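Local coordinates for protein histidinol-phosphate aminotransferase (Clostridium acetobutylicum, PDB 3FTB) that probably catalyses amino-group transfer in histidine biosynthesis as a pyridoxal 5'-phosphate-dependent aminotransferase, at residues L45-E50 against A255-K260; K53-Y58 against N248-M253; A212-K215 against M219-I222. All coordinates share one frame; numbering follows the deposited sequence.

Interaction 1 (L45-E50 against A255-K260); sequences LNNIDE and AINCLK
N257 of helix 249-257 pushes its amide between N47 and E50, so that one buried side chain meets both residues at the start of helix 48-53. The contact joins that start to the later part of helix 249-257, with helix 64-74 alongside through R65. The amide of N47 lies against that of N257, their CG atoms 3.7 Å apart and their planes 30° from each other. N47 ND2 comes to 3.1 Å from N257 OD1, but the poor angle means that this approach does not count as a hydrogen bond. N47 occupies the N-cap position of helix 48-53 without capping it. The side chains of E50 and N257 run toward each other, E50 on an extended chain with CG anti to the backbone N (chi1 170°). The carboxylate stands at 76° to the N257 amide, with OE1 and OE2 each 3.6 Å from N257 ND2, too long for a bond. I256 CG2 touches E50 OE1 at 4.2 Å and adds an apolar edge. The stronger partners lie elsewhere: N257 ND2 donates to M253 O one turn earlier in its own helix, and E50 OE1 forms a salt bridge with R65. The polar groups thus meet without direct bonds, and any attraction, such as that of the partly positive N257 amide NH2 group for the nearby carboxylate, is probably weak.

Interaction 2 (K53-Y58 against N248-M253); sequences KNLGVY and NCFAEM. With PO4 (phosphate ion), chain H.
L55 and C249 supply the apolar part: L55 CD2 lies 3.7 Å from C249 SG and equally far, 3.7 Å, from F250 CE2, meeting that ring obliquely. C249 SG, turned between its backbone N and carbonyl carbon (chi1 70°), also sits 3.9 Å above the plane of the F250 ring, offset toward the rim. The CB atoms of N54 and C249 meet at 4.2 Å alongside. The polar part runs through one water, which accepts from N54 ND2 at 2.9 Å and bridges it to C249 O and E252 OE1, where no direct hydrogen bond joins the segments. C249 O is gripped twice, since it also receives M253 N of the helix. The third group is a bound phosphate, probably from the crystallisation liquor: Y58 OH donates to its O3, which lies at the ring edge near its plane; the 2.5 Å between OH and O3 is unusually short and its exact value doubtful. S88, T214 and R223 of the second subunit hold this ion, and K215 of that subunit bonds to Y58 OH, consistent with the interface cofactor-phosphate site of fold-type I aminotransferases. The loop after helix 48-53 thus packs on the first turn of helix 249-257 at the dimer interface, where F250 stacks on F250 of the second subunit and I48 of helix 48-53 touches the F250 ring of its own chain.

Interaction 3 (A212-K215 against M219-I222); sequences AMTK and MPGI. With PO4 (phosphate ion), chain E.
A buried, mostly apolar contact lies within the loop between strands 207-212 and 225-229, neighbouring strands of the seven-stranded sheet, bringing M213 and T214 against M219 and P220. M213 and M219 run side by side and point the same way, each bent at its last torsion, so that their terminal methyls meet, CE to CE at 3.8 Å. M213 also packs on A255 and L259, M219 on A254 and F44. T214 makes the closer fit. Its CG2, anti to the backbone N, presses on P220, 3.4 Å from CA, which is tighter than usual for two carbons, and 3.5 Å from CB. The same rotation (chi1 -46°) sets OG1 beside the backbone N, where it donates to O2 of a phosphate ion at 2.7 Å and accepts from a water at 3.0 Å. That water also donates to M219 O, bridging the two arms of the loop. The sequence from T214 and K215 through P220 and G221 to R223 fits the lysine motif of fold-type I aminotransferases; in relatives the lysine carries pyridoxal phosphate as a Schiff base, and the threonine or serine before it and the arginine grip the cofactor phosphate. The ion, also bound by S88, R223 and the backbone N of A87, is consistent with that phosphate site, though it probably came from the crystallisation liquor. The CB of K215 points away from the other segment, and its NZ is hydrogen-bonded to Y58 OH of the second subunit. T214 O is buried against P220 CD at 3.5 Å, with no hydrogen-bond partner in the model, while P220 packs on L55 of the second subunit.

Interactions 1 and 2 use the later part and the first turn of helix 249-257, against helix 48-53 and the loop behind it; M253 joins them, its CE touching N47 O and I48 CA. Interaction 3 lies nearer the middle of the chain and is wholly buried, whereas interaction 1 is partly buried and interaction 2 is buried at the dimer interface. Amides and a carboxylate without direct bonds mark interaction 1; sulfur and methyl contacts beside a bridging water mark interactions 2 and 3, with an aromatic ring added in 2. C258 and L259 carry interaction 1 onto M213. Across the dimer, Y58 of one subunit and T214 of the other bind the same phosphate ion.

Interaction 1 (L45-E50 against A255-K260)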
ATOM      1  N   LEU A  45     -15.113  -1.853 -15.060  1.00 55.40           N
ATOM      2  CA  LEU A  45     -15.419  -0.746 -15.947  1.00 51.53           C
ATOM      3  C   LEU A  45     -16.749  -0.129 -15.512  1.00 55.77           C
ATOM      4  O   LEU A  45     -16.861   1.081 -15.322  1.00 53.58           O
ATOM      5  CB  LEU A  45     -15.529  -1.248 -17.390  1.00 57.38           C
ATOM      6  CG  LEU A  45     -14.331  -1.908 -18.085  1.00 62.70           C
ATOM      7  CD1 LEU A  45     -13.757  -3.064 -17.269  1.00 60.93           C
ATOM      8  CD2 LEU A  45     -14.730  -2.386 -19.484  1.00 62.33           C
ATOM      9  N   ASN A  46     -17.756  -0.980 -15.335  1.00 66.33           N
ATOM     10  CA  ASN A  46     -19.118  -0.531 -15.047  1.00 69.80           C
ATOM     11  C   ASN A  46     -19.248   0.318 -13.782  1.00 70.49           C
ATOM     12  O   ASN A  46     -20.183   1.112 -13.658  1.00 72.27           O
ATOM     13  CB  ASN A  46     -20.083  -1.724 -14.981  1.00 77.73           C
ATOM     14  CG  ASN A  46     -20.171  -2.488 -16.299  1.00 83.13           C
ATOM     15  OD1 ASN A  46     -19.848  -1.959 -17.365  1.00 82.77           O
ATOM     16  ND2 ASN A  46     -20.613  -3.744 -16.225  1.00 84.71           N
ATOM     17  N   ASN A  47     -18.320   0.150 -12.843  1.00 69.31           N
ATOM     18  CA  ASN A  47     -18.358   0.919 -11.601  1.00 63.52           C
ATOM     19  C   ASN A  47     -17.168   1.847 -11.414  1.00 54.41           C
ATOM     20  O   ASN A  47     -16.826   2.194 -10.282  1.00 49.46           O
ATOM     21  CB  ASN A  47     -18.498   0.002 -10.383  1.00 60.92           C
ATOM     22  CG  ASN A  47     -19.794  -0.775 -10.395  1.00 65.01           C
ATOM     23  OD1 ASN A  47     -20.036  -1.580 -11.291  1.00 66.38           O
ATOM     24  ND2 ASN A  47     -20.639  -0.538  -9.399  1.00 67.63           N
ATOM     25  N   ILE A  48     -16.544   2.251 -12.520  1.00 48.94           N
ATOM     26  CA  ILE A  48     -15.400   3.153 -12.454  1.00 49.43           C
ATOM     27  C   ILE A  48     -15.809   4.518 -11.897  1.00 52.80           C
ATOM     28  O   ILE A  48     -14.987   5.235 -11.319  1.00 51.62           O
ATOM     29  CB  ILE A  48     -14.745   3.331 -13.826  1.00 51.36           C
ATOM     30  CG1 ILE A  48     -13.443   4.120 -13.696  1.00 53.83           C
ATOM     31  CG2 ILE A  48     -15.701   4.025 -14.787  1.00 56.16           C
ATOM     32  CD1 ILE A  48     -12.385   3.419 -12.882  1.00 55.18           C
ATOM     33  N   ASP A  49     -17.082   4.871 -12.069  1.00 51.58           N
ATOM     34  CA  ASP A  49     -17.604   6.121 -11.527  1.00 56.77           C
ATOM     35  C   ASP A  49     -17.478   6.106 -10.015  1.00 51.72           C
ATOM     36  O   ASP A  49     -16.990   7.054  -9.413  1.00 55.77           O
ATOM     37  CB  ASP A  49     -19.071   6.306 -11.912  1.00 71.74           C
ATOM     38  CG  ASP A  49     -19.271   6.450 -13.408  1.00 86.75           C
ATOM     39  OD1 ASP A  49     -18.268   6.414 -14.154  1.00 90.30           O
ATOM     40  OD2 ASP A  49     -20.436   6.599 -13.839  1.00 91.23           O
ATOM     41  N   GLU A  50     -17.939   5.019  -9.409  1.00 47.18           N
ATOM     42  CA  GLU A  50     -17.830   4.826  -7.972  1.00 46.62           C
ATOM     43  C   GLU A  50     -16.399   5.096  -7.523  1.00 47.71           C
ATOM     44  O   GLU A  50     -16.167   5.902  -6.623  1.00 48.52           O
ATOM     45  CB  GLU A  50     -18.260   3.399  -7.605  1.00 41.98           C
ATOM     46  CG  GLU A  50     -17.973   2.985  -6.174  1.00 43.15           C
ATOM     47  CD  GLU A  50     -18.610   1.646  -5.816  1.00 45.69           C
ATOM     48  OE1 GLU A  50     -18.142   0.997  -4.851  1.00 42.29           O
ATOM     49  OE2 GLU A  50     -19.577   1.248  -6.499  1.00 47.68           O
ATOM     50  N   ALA A 255     -12.764  -5.031  -5.206  1.00 36.81           N
ATOM     51  CA  ALA A 255     -13.159  -6.022  -4.203  1.00 37.63           C
ATOM     52  C   ALA A 255     -14.650  -5.994  -3.887  1.00 35.56           C
ATOM     53  O   ALA A 255     -15.220  -6.985  -3.446  1.00 30.14           O
ATOM     54  CB  ALA A 255     -12.361  -5.822  -2.920  1.00 34.56           C
ATOM     55  N   ILE A 256     -15.281  -4.850  -4.106  1.00 44.67           N
ATOM     56  CA  ILE A 256     -16.689  -4.688  -3.763  1.00 43.14           C
ATOM     57  C   ILE A 256     -17.613  -5.104  -4.919  1.00 45.22           C
ATOM     58  O   ILE A 256     -18.697  -5.652  -4.696  1.00 46.51           O
ATOM     59  CB  ILE A 256     -16.977  -3.243  -3.229  1.00 35.70           C
ATOM     60  CG1 ILE A 256     -16.482  -3.129  -1.774  1.00 31.06           C
ATOM     61  CG2 ILE A 256     -18.455  -2.898  -3.363  1.00 32.49           C
ATOM     62  CD1 ILE A 256     -16.555  -1.739  -1.129  1.00 17.78           C
ATOM     63  N   ASN A 257     -17.144  -4.896  -6.148  1.00 38.10           N
ATOM     64  CA  ASN A 257     -17.956  -5.109  -7.343  1.00 41.70           C
ATOM     65  C   ASN A 257     -17.575  -6.337  -8.182  1.00 41.48           C
ATOM     66  O   ASN A 257     -18.390  -6.861  -8.942  1.00 43.74           O
ATOM     67  CB  ASN A 257     -17.914  -3.845  -8.209  1.00 45.45           C
ATOM     68  CG  ASN A 257     -18.475  -2.628  -7.483  1.00 46.58           C
ATOM     69  OD1 ASN A 257     -19.676  -2.530  -7.258  1.00 45.27           O
ATOM     70  ND2 ASN A 257     -17.605  -1.700  -7.115  1.00 46.31           N
ATOM     71  N   CYS A 258     -16.342  -6.801  -8.026  1.00 35.94           N
ATOM     72  CA  CYS A 258     -15.810  -7.847  -8.890  1.00 32.26           C
ATOM     73  C   CYS A 258     -15.925  -9.248  -8.319  1.00 22.79           C
ATOM     74  O   CYS A 258     -15.939 -10.210  -9.070  1.00 24.27           O
ATOM     75  CB  CYS A 258     -14.367  -7.535  -9.300  1.00 23.25           C
ATOM     76  SG  CYS A 258     -14.281  -6.015 -10.269  1.00 35.38           S
ATOM     77  N   LEU A 259     -16.028  -9.370  -7.001  1.00 26.33           N
ATOM     78  CA  LEU A 259     -16.150 -10.695  -6.390  1.00 34.61           C
ATOM     79  C   LEU A 259     -17.559 -11.287  -6.533  1.00 39.22           C
ATOM     80  O   LEU A 259     -17.764 -12.495  -6.332  1.00 32.70           O
ATOM     81  CB  LEU A 259     -15.732 -10.666  -4.914  1.00 35.88           C
ATOM     82  CG  LEU A 259     -14.305 -10.225  -4.578  1.00 28.15           C
ATOM     83  CD1 LEU A 259     -14.069 -10.407  -3.095  1.00 27.48           C
ATOM     84  CD2 LEU A 259     -13.308 -11.042  -5.377  1.00 29.21           C
ATOM     85  N   LYS A 260     -18.522 -10.428  -6.878  1.00 35.34           N
ATOM     86  CA  LYS A 260     -19.911 -10.841  -7.084  1.00 38.30           C
ATOM     87  C   LYS A 260     -20.090 -11.222  -8.533  1.00 38.71           C
ATOM     88  O   LYS A 260     -21.083 -11.845  -8.891  1.00 37.75           O
ATOM     89  CB  LYS A 260     -20.883  -9.698  -6.776  1.00 30.40           C
ATOM     90  CG  LYS A 260     -20.840  -9.162  -5.364  1.00 39.67           C
ATOM     91  CD  LYS A 260     -21.235  -7.692  -5.355  1.00 43.74           C
ATOM     92  CE  LYS A 260     -22.175  -7.379  -6.513  1.00 44.97           C
ATOM     93  NZ  LYS A 260     -22.446  -5.924  -6.667  1.00 49.88           N
TER

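Interaction 2 (K53-Y58 against N248-M253)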
ATOM      1  N   LYS A  53     -15.288   8.836  -7.834  1.00 43.14           N
ATOM      2  CA  LYS A  53     -15.966   9.667  -6.839  1.00 57.50           C
ATOM      3  C   LYS A  53     -15.210   9.651  -5.519  1.00 58.63           C
ATOM      4  O   LYS A  53     -14.907  10.697  -4.941  1.00 71.24           O
ATOM      5  CB  LYS A  53     -17.401   9.181  -6.601  1.00 63.55           C
ATOM      6  CG  LYS A  53     -18.269  10.159  -5.804  1.00 68.94           C
ATOM      7  CD  LYS A  53     -19.666   9.603  -5.529  1.00 77.10           C
ATOM      8  CE  LYS A  53     -19.854   9.218  -4.064  1.00 82.46           C
ATOM      9  NZ  LYS A  53     -20.113  10.410  -3.196  1.00 81.37           N
ATOM     10  N   ASN A  54     -14.915   8.450  -5.048  1.00 44.63           N
ATOM     11  CA  ASN A  54     -14.260   8.272  -3.763  1.00 43.78           C
ATOM     12  C   ASN A  54     -12.793   8.702  -3.770  1.00 41.41           C
ATOM     13  O   ASN A  54     -12.132   8.671  -2.732  1.00 45.24           O
ATOM     14  CB  ASN A  54     -14.399   6.819  -3.305  1.00 36.41           C
ATOM     15  CG  ASN A  54     -15.860   6.359  -3.256  1.00 44.03           C
ATOM     16  OD1 ASN A  54     -16.744   7.083  -2.788  1.00 47.42           O
ATOM     17  ND2 ASN A  54     -16.109   5.150  -3.737  1.00 35.51           N
ATOM     18  N   LEU A  55     -12.289   9.100  -4.938  1.00 35.82           N
ATOM     19  CA  LEU A  55     -10.933   9.635  -5.031  1.00 39.68           C
ATOM     20  C   LEU A  55     -10.766  10.788  -4.068  1.00 37.80           C
ATOM     21  O   LEU A  55      -9.686  10.996  -3.509  1.00 38.24           O
ATOM     22  CB  LEU A  55     -10.634  10.152  -6.437  1.00 39.71           C
ATOM     23  CG  LEU A  55     -10.024   9.192  -7.449  1.00 31.36           C
ATOM     24  CD1 LEU A  55      -9.779   9.942  -8.746  1.00 26.82           C
ATOM     25  CD2 LEU A  55      -8.736   8.624  -6.894  1.00 38.99           C
ATOM     26  N   GLY A  56     -11.843  11.539  -3.890  1.00 42.55           N
ATOM     27  CA  GLY A  56     -11.787  12.806  -3.190  1.00 46.08           C
ATOM     28  C   GLY A  56     -11.813  12.692  -1.683  1.00 43.28           C
ATOM     29  O   GLY A  56     -11.570  13.688  -0.992  1.00 40.46           O
ATOM     30  N   VAL A  57     -12.093  11.495  -1.166  1.00 33.07           N
ATOM     31  CA  VAL A  57     -12.157  11.303   0.282  1.00 31.47           C
ATOM     32  C   VAL A  57     -11.422  10.052   0.768  1.00 36.01           C
ATOM     33  O   VAL A  57     -11.172   9.124   0.002  1.00 43.22           O
ATOM     34  CB  VAL A  57     -13.614  11.280   0.785  1.00 26.52           C
ATOM     35  CG1 VAL A  57     -14.314  12.573   0.383  1.00 23.32           C
ATOM     36  CG2 VAL A  57     -14.355  10.061   0.240  1.00 25.92           C
ATOM     37  N   TYR A  58     -11.066  10.049   2.048  1.00 33.17           N
ATOM     38  CA  TYR A  58     -10.488   8.880   2.689  1.00 35.17           C
ATOM     39  C   TYR A  58     -11.531   7.764   2.803  1.00 43.39           C
ATOM     40  O   TYR A  58     -12.676   8.008   3.191  1.00 48.43           O
ATOM     41  CB  TYR A  58      -9.984   9.246   4.084  1.00 24.93           C
ATOM     42  CG  TYR A  58      -8.657   9.988   4.110  1.00 30.04           C
ATOM     43  CD1 TYR A  58      -7.446   9.301   4.106  1.00 34.69           C
ATOM     44  CD2 TYR A  58      -8.618  11.374   4.175  1.00 28.97           C
ATOM     45  CE1 TYR A  58      -6.232   9.981   4.148  1.00 38.73           C
ATOM     46  CE2 TYR A  58      -7.412  12.059   4.221  1.00 27.07           C
ATOM     47  CZ  TYR A  58      -6.225  11.363   4.205  1.00 29.27           C
ATOM     48  OH  TYR A  58      -5.035  12.052   4.250  1.00 27.80           O
ATOM     49  N   ASN A 248      -6.083   1.559  -1.478  1.00 37.60           N
ATOM     50  CA  ASN A 248      -6.600   2.630  -2.337  1.00 35.27           C
ATOM     51  C   ASN A 248      -8.060   2.406  -2.748  1.00 36.22           C
ATOM     52  O   ASN A 248      -8.570   1.287  -2.672  1.00 31.00           O
ATOM     53  CB  ASN A 248      -5.727   2.785  -3.583  1.00 26.94           C
ATOM     54  CG  ASN A 248      -6.014   1.722  -4.633  1.00 23.96           C
ATOM     55  OD1 ASN A 248      -5.290   0.735  -4.744  1.00 30.26           O
ATOM     56  ND2 ASN A 248      -7.069   1.925  -5.412  1.00 27.80           N
ATOM     57  N   CYS A 249      -8.723   3.466  -3.207  1.00 38.72           N
ATOM     58  CA  CYS A 249     -10.161   3.421  -3.475  1.00 40.91           C
ATOM     59  C   CYS A 249     -10.599   2.522  -4.645  1.00 34.87           C
ATOM     60  O   CYS A 249     -11.693   1.946  -4.610  1.00 48.68           O
ATOM     61  CB  CYS A 249     -10.734   4.841  -3.633  1.00 51.11           C
ATOM     62  SG  CYS A 249     -10.254   5.768  -5.125  1.00 35.52           S
ATOM     63  N   PHE A 250      -9.769   2.405  -5.676  1.00 36.95           N
ATOM     64  CA  PHE A 250     -10.096   1.544  -6.817  1.00 35.84           C
ATOM     65  C   PHE A 250     -10.019   0.076  -6.408  1.00 39.86           C
ATOM     66  O   PHE A 250     -10.895  -0.731  -6.745  1.00 38.28           O
ATOM     67  CB  PHE A 250      -9.163   1.825  -7.995  1.00 35.97           C
ATOM     68  CG  PHE A 250      -9.333   3.197  -8.583  1.00 37.32           C
ATOM     69  CD1 PHE A 250     -10.406   3.480  -9.415  1.00 28.77           C
ATOM     70  CD2 PHE A 250      -8.421   4.208  -8.303  1.00 32.47           C
ATOM     71  CE1 PHE A 250     -10.561   4.748  -9.955  1.00 27.14           C
ATOM     72  CE2 PHE A 250      -8.580   5.473  -8.841  1.00 29.26           C
ATOM     73  CZ  PHE A 250      -9.653   5.743  -9.665  1.00 24.60           C
ATOM     74  N   ALA A 251      -8.962  -0.260  -5.675  1.00 42.70           N
ATOM     75  CA  ALA A 251      -8.815  -1.588  -5.105  1.00 42.22           C
ATOM     76  C   ALA A 251     -10.086  -1.925  -4.347  1.00 43.56           C
ATOM     77  O   ALA A 251     -10.675  -2.985  -4.548  1.00 50.14           O
ATOM     78  CB  ALA A 251      -7.610  -1.635  -4.174  1.00 42.84           C
ATOM     79  N   GLU A 252     -10.512  -1.009  -3.482  1.00 44.59           N
ATOM     80  CA  GLU A 252     -11.751  -1.177  -2.734  1.00 41.99           C
ATOM     81  C   GLU A 252     -12.931  -1.385  -3.671  1.00 38.10           C
ATOM     82  O   GLU A 252     -13.755  -2.273  -3.446  1.00 32.42           O
ATOM     83  CB  GLU A 252     -11.997   0.036  -1.845  1.00 37.97           C
ATOM     84  CG  GLU A 252     -13.210  -0.064  -0.970  1.00 39.18           C
ATOM     85  CD  GLU A 252     -13.411   1.187  -0.138  1.00 47.80           C
ATOM     86  OE1 GLU A 252     -13.275   2.298  -0.694  1.00 45.33           O
ATOM     87  OE2 GLU A 252     -13.699   1.062   1.070  1.00 55.45           O
ATOM     88  N   MET A 253     -13.004  -0.570  -4.726  1.00 45.67           N
ATOM     89  CA  MET A 253     -14.096  -0.674  -5.689  1.00 46.18           C
ATOM     90  C   MET A 253     -14.119  -2.031  -6.386  1.00 42.09           C
ATOM     91  O   MET A 253     -15.192  -2.584  -6.640  1.00 43.43           O
ATOM     92  CB  MET A 253     -14.045   0.453  -6.724  1.00 45.76           C
ATOM     93  CG  MET A 253     -15.197   0.386  -7.727  1.00 47.06           C
ATOM     94  SD  MET A 253     -14.869  -0.639  -9.184  1.00 32.35           S
ATOM     95  CE  MET A 253     -13.910   0.554 -10.123  1.00 27.20           C
TER
HETATM   96  P   PO4 H 362      -1.678  10.925   3.920  1.00 49.67           P
HETATM   97  O1  PO4 H 362      -0.938  11.558   2.769  1.00 47.42           O
HETATM   98  O2  PO4 H 362      -1.608  11.797   5.164  1.00 51.05           O
HETATM   99  O3  PO4 H 362      -3.113  10.725   3.494  1.00 54.83           O
HETATM  100  O4  PO4 H 362      -1.078   9.583   4.234  1.00 37.90           O
HETATM  101  O   HOH W   1     -13.937   3.307  -3.480  1.00 25.73           O

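Interaction 3 (A212-K215 against M219-I222)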
ATOM      1  N   ALA A 212      -6.055 -13.660  -3.138  1.00 46.79           N
ATOM      2  CA  ALA A 212      -5.676 -12.505  -3.942  1.00 35.92           C
ATOM      3  C   ALA A 212      -6.612 -12.329  -5.127  1.00 40.14           C
ATOM      4  O   ALA A 212      -7.178 -13.300  -5.633  1.00 40.27           O
ATOM      5  CB  ALA A 212      -4.247 -12.641  -4.423  1.00 38.63           C
ATOM      6  N   MET A 213      -6.769 -11.080  -5.557  1.00 43.09           N
ATOM      7  CA  MET A 213      -7.553 -10.749  -6.741  1.00 42.75           C
ATOM      8  C   MET A 213      -6.604 -10.489  -7.899  1.00 49.29           C
ATOM      9  O   MET A 213      -7.023 -10.121  -8.997  1.00 55.66           O
ATOM     10  CB  MET A 213      -8.381  -9.488  -6.496  1.00 37.94           C
ATOM     11  CG  MET A 213      -9.527  -9.626  -5.483  1.00 28.30           C
ATOM     12  SD  MET A 213     -10.652  -8.208  -5.575  1.00 29.02           S
ATOM     13  CE  MET A 213     -11.456  -8.540  -7.154  1.00 19.20           C
ATOM     14  N   THR A 214      -5.316 -10.686  -7.627  1.00 48.29           N
ATOM     15  CA  THR A 214      -4.229 -10.323  -8.537  1.00 39.68           C
ATOM     16  C   THR A 214      -4.053 -11.259  -9.727  1.00 30.62           C
ATOM     17  O   THR A 214      -3.796 -10.812 -10.833  1.00 30.06           O
ATOM     18  CB  THR A 214      -2.903 -10.269  -7.776  1.00 42.06           C
ATOM     19  OG1 THR A 214      -3.095  -9.553  -6.548  1.00 41.86           O
ATOM     20  CG2 THR A 214      -1.841  -9.587  -8.612  1.00 40.79           C
ATOM     21  N   LYS A 215      -4.185 -12.558  -9.497  1.00 22.35           N
ATOM     22  CA  LYS A 215      -3.975 -13.521 -10.560  1.00 36.73           C
ATOM     23  C   LYS A 215      -5.290 -13.827 -11.265  1.00 34.66           C
ATOM     24  O   LYS A 215      -5.445 -13.533 -12.451  1.00 35.13           O
ATOM     25  CB  LYS A 215      -3.335 -14.806 -10.008  1.00 46.81           C
ATOM     26  CG  LYS A 215      -1.910 -14.633  -9.478  1.00 46.46           C
ATOM     27  CD  LYS A 215      -0.971 -14.083 -10.548  1.00 49.11           C
ATOM     28  CE  LYS A 215       0.501 -14.214 -10.150  1.00 52.28           C
ATOM     29  NZ  LYS A 215       0.893 -13.252  -9.083  1.00 61.82           N
ATOM     30  N   MET A 219      -6.162  -8.365 -12.199  1.00 44.85           N
ATOM     31  CA  MET A 219      -5.921  -6.981 -11.783  1.00 48.33           C
ATOM     32  C   MET A 219      -4.709  -6.811 -10.843  1.00 50.22           C
ATOM     33  O   MET A 219      -4.885  -6.472  -9.673  1.00 50.36           O
ATOM     34  CB  MET A 219      -7.196  -6.379 -11.145  1.00 45.16           C
ATOM     35  CG  MET A 219      -8.376  -6.152 -12.127  1.00 44.54           C
ATOM     36  SD  MET A 219      -9.908  -5.385 -11.466  1.00 37.32           S
ATOM     37  CE  MET A 219     -10.369  -6.607 -10.242  1.00 42.35           C
ATOM     38  N   PRO A 220      -3.474  -7.044 -11.349  1.00 46.57           N
ATOM     39  CA  PRO A 220      -2.302  -6.821 -10.483  1.00 45.15           C
ATOM     40  C   PRO A 220      -1.987  -5.350 -10.147  1.00 42.58           C
ATOM     41  O   PRO A 220      -1.461  -5.080  -9.064  1.00 38.05           O
ATOM     42  CB  PRO A 220      -1.147  -7.451 -11.283  1.00 36.11           C
ATOM     43  CG  PRO A 220      -1.654  -7.526 -12.693  1.00 34.71           C
ATOM     44  CD  PRO A 220      -3.109  -7.832 -12.541  1.00 31.22           C
ATOM     45  N   GLY A 221      -2.303  -4.420 -11.046  1.00 45.36           N
ATOM     46  CA  GLY A 221      -1.973  -3.019 -10.831  1.00 46.94           C
ATOM     47  C   GLY A 221      -2.811  -2.332  -9.762  1.00 47.61           C
ATOM     48  O   GLY A 221      -2.568  -1.171  -9.398  1.00 40.55           O
ATOM     49  N   ILE A 222      -3.802  -3.055  -9.253  1.00 46.54           N
ATOM     50  CA  ILE A 222      -4.719  -2.496  -8.267  1.00 50.54           C
ATOM     51  C   ILE A 222      -4.177  -2.736  -6.854  1.00 51.40           C
ATOM     52  O   ILE A 222      -4.462  -1.977  -5.920  1.00 49.81           O
ATOM     53  CB  ILE A 222      -6.142  -3.085  -8.446  1.00 52.81           C
ATOM     54  CG1 ILE A 222      -7.195  -1.977  -8.411  1.00 46.35           C
ATOM     55  CG2 ILE A 222      -6.419  -4.213  -7.442  1.00 52.74           C
ATOM     56  CD1 ILE A 222      -8.514  -2.403  -8.991  1.00 49.05           C
TER
HETATM   57  P   PO4 E 362       0.373  -9.819  -5.301  1.00 29.96           P
HETATM   58  O1  PO4 E 362       0.953  -8.898  -4.258  1.00 38.50           O
HETATM   59  O2  PO4 E 362      -1.016 -10.229  -4.911  1.00 33.13           O
HETATM   60  O3  PO4 E 362       0.279  -9.126  -6.636  1.00 25.56           O
HETATM   61  O4  PO4 E 362       1.241 -11.048  -5.382  1.00 35.41           O
HETATM   62  O   HOH W   2      -3.890  -6.749  -7.113  1.00 33.08           O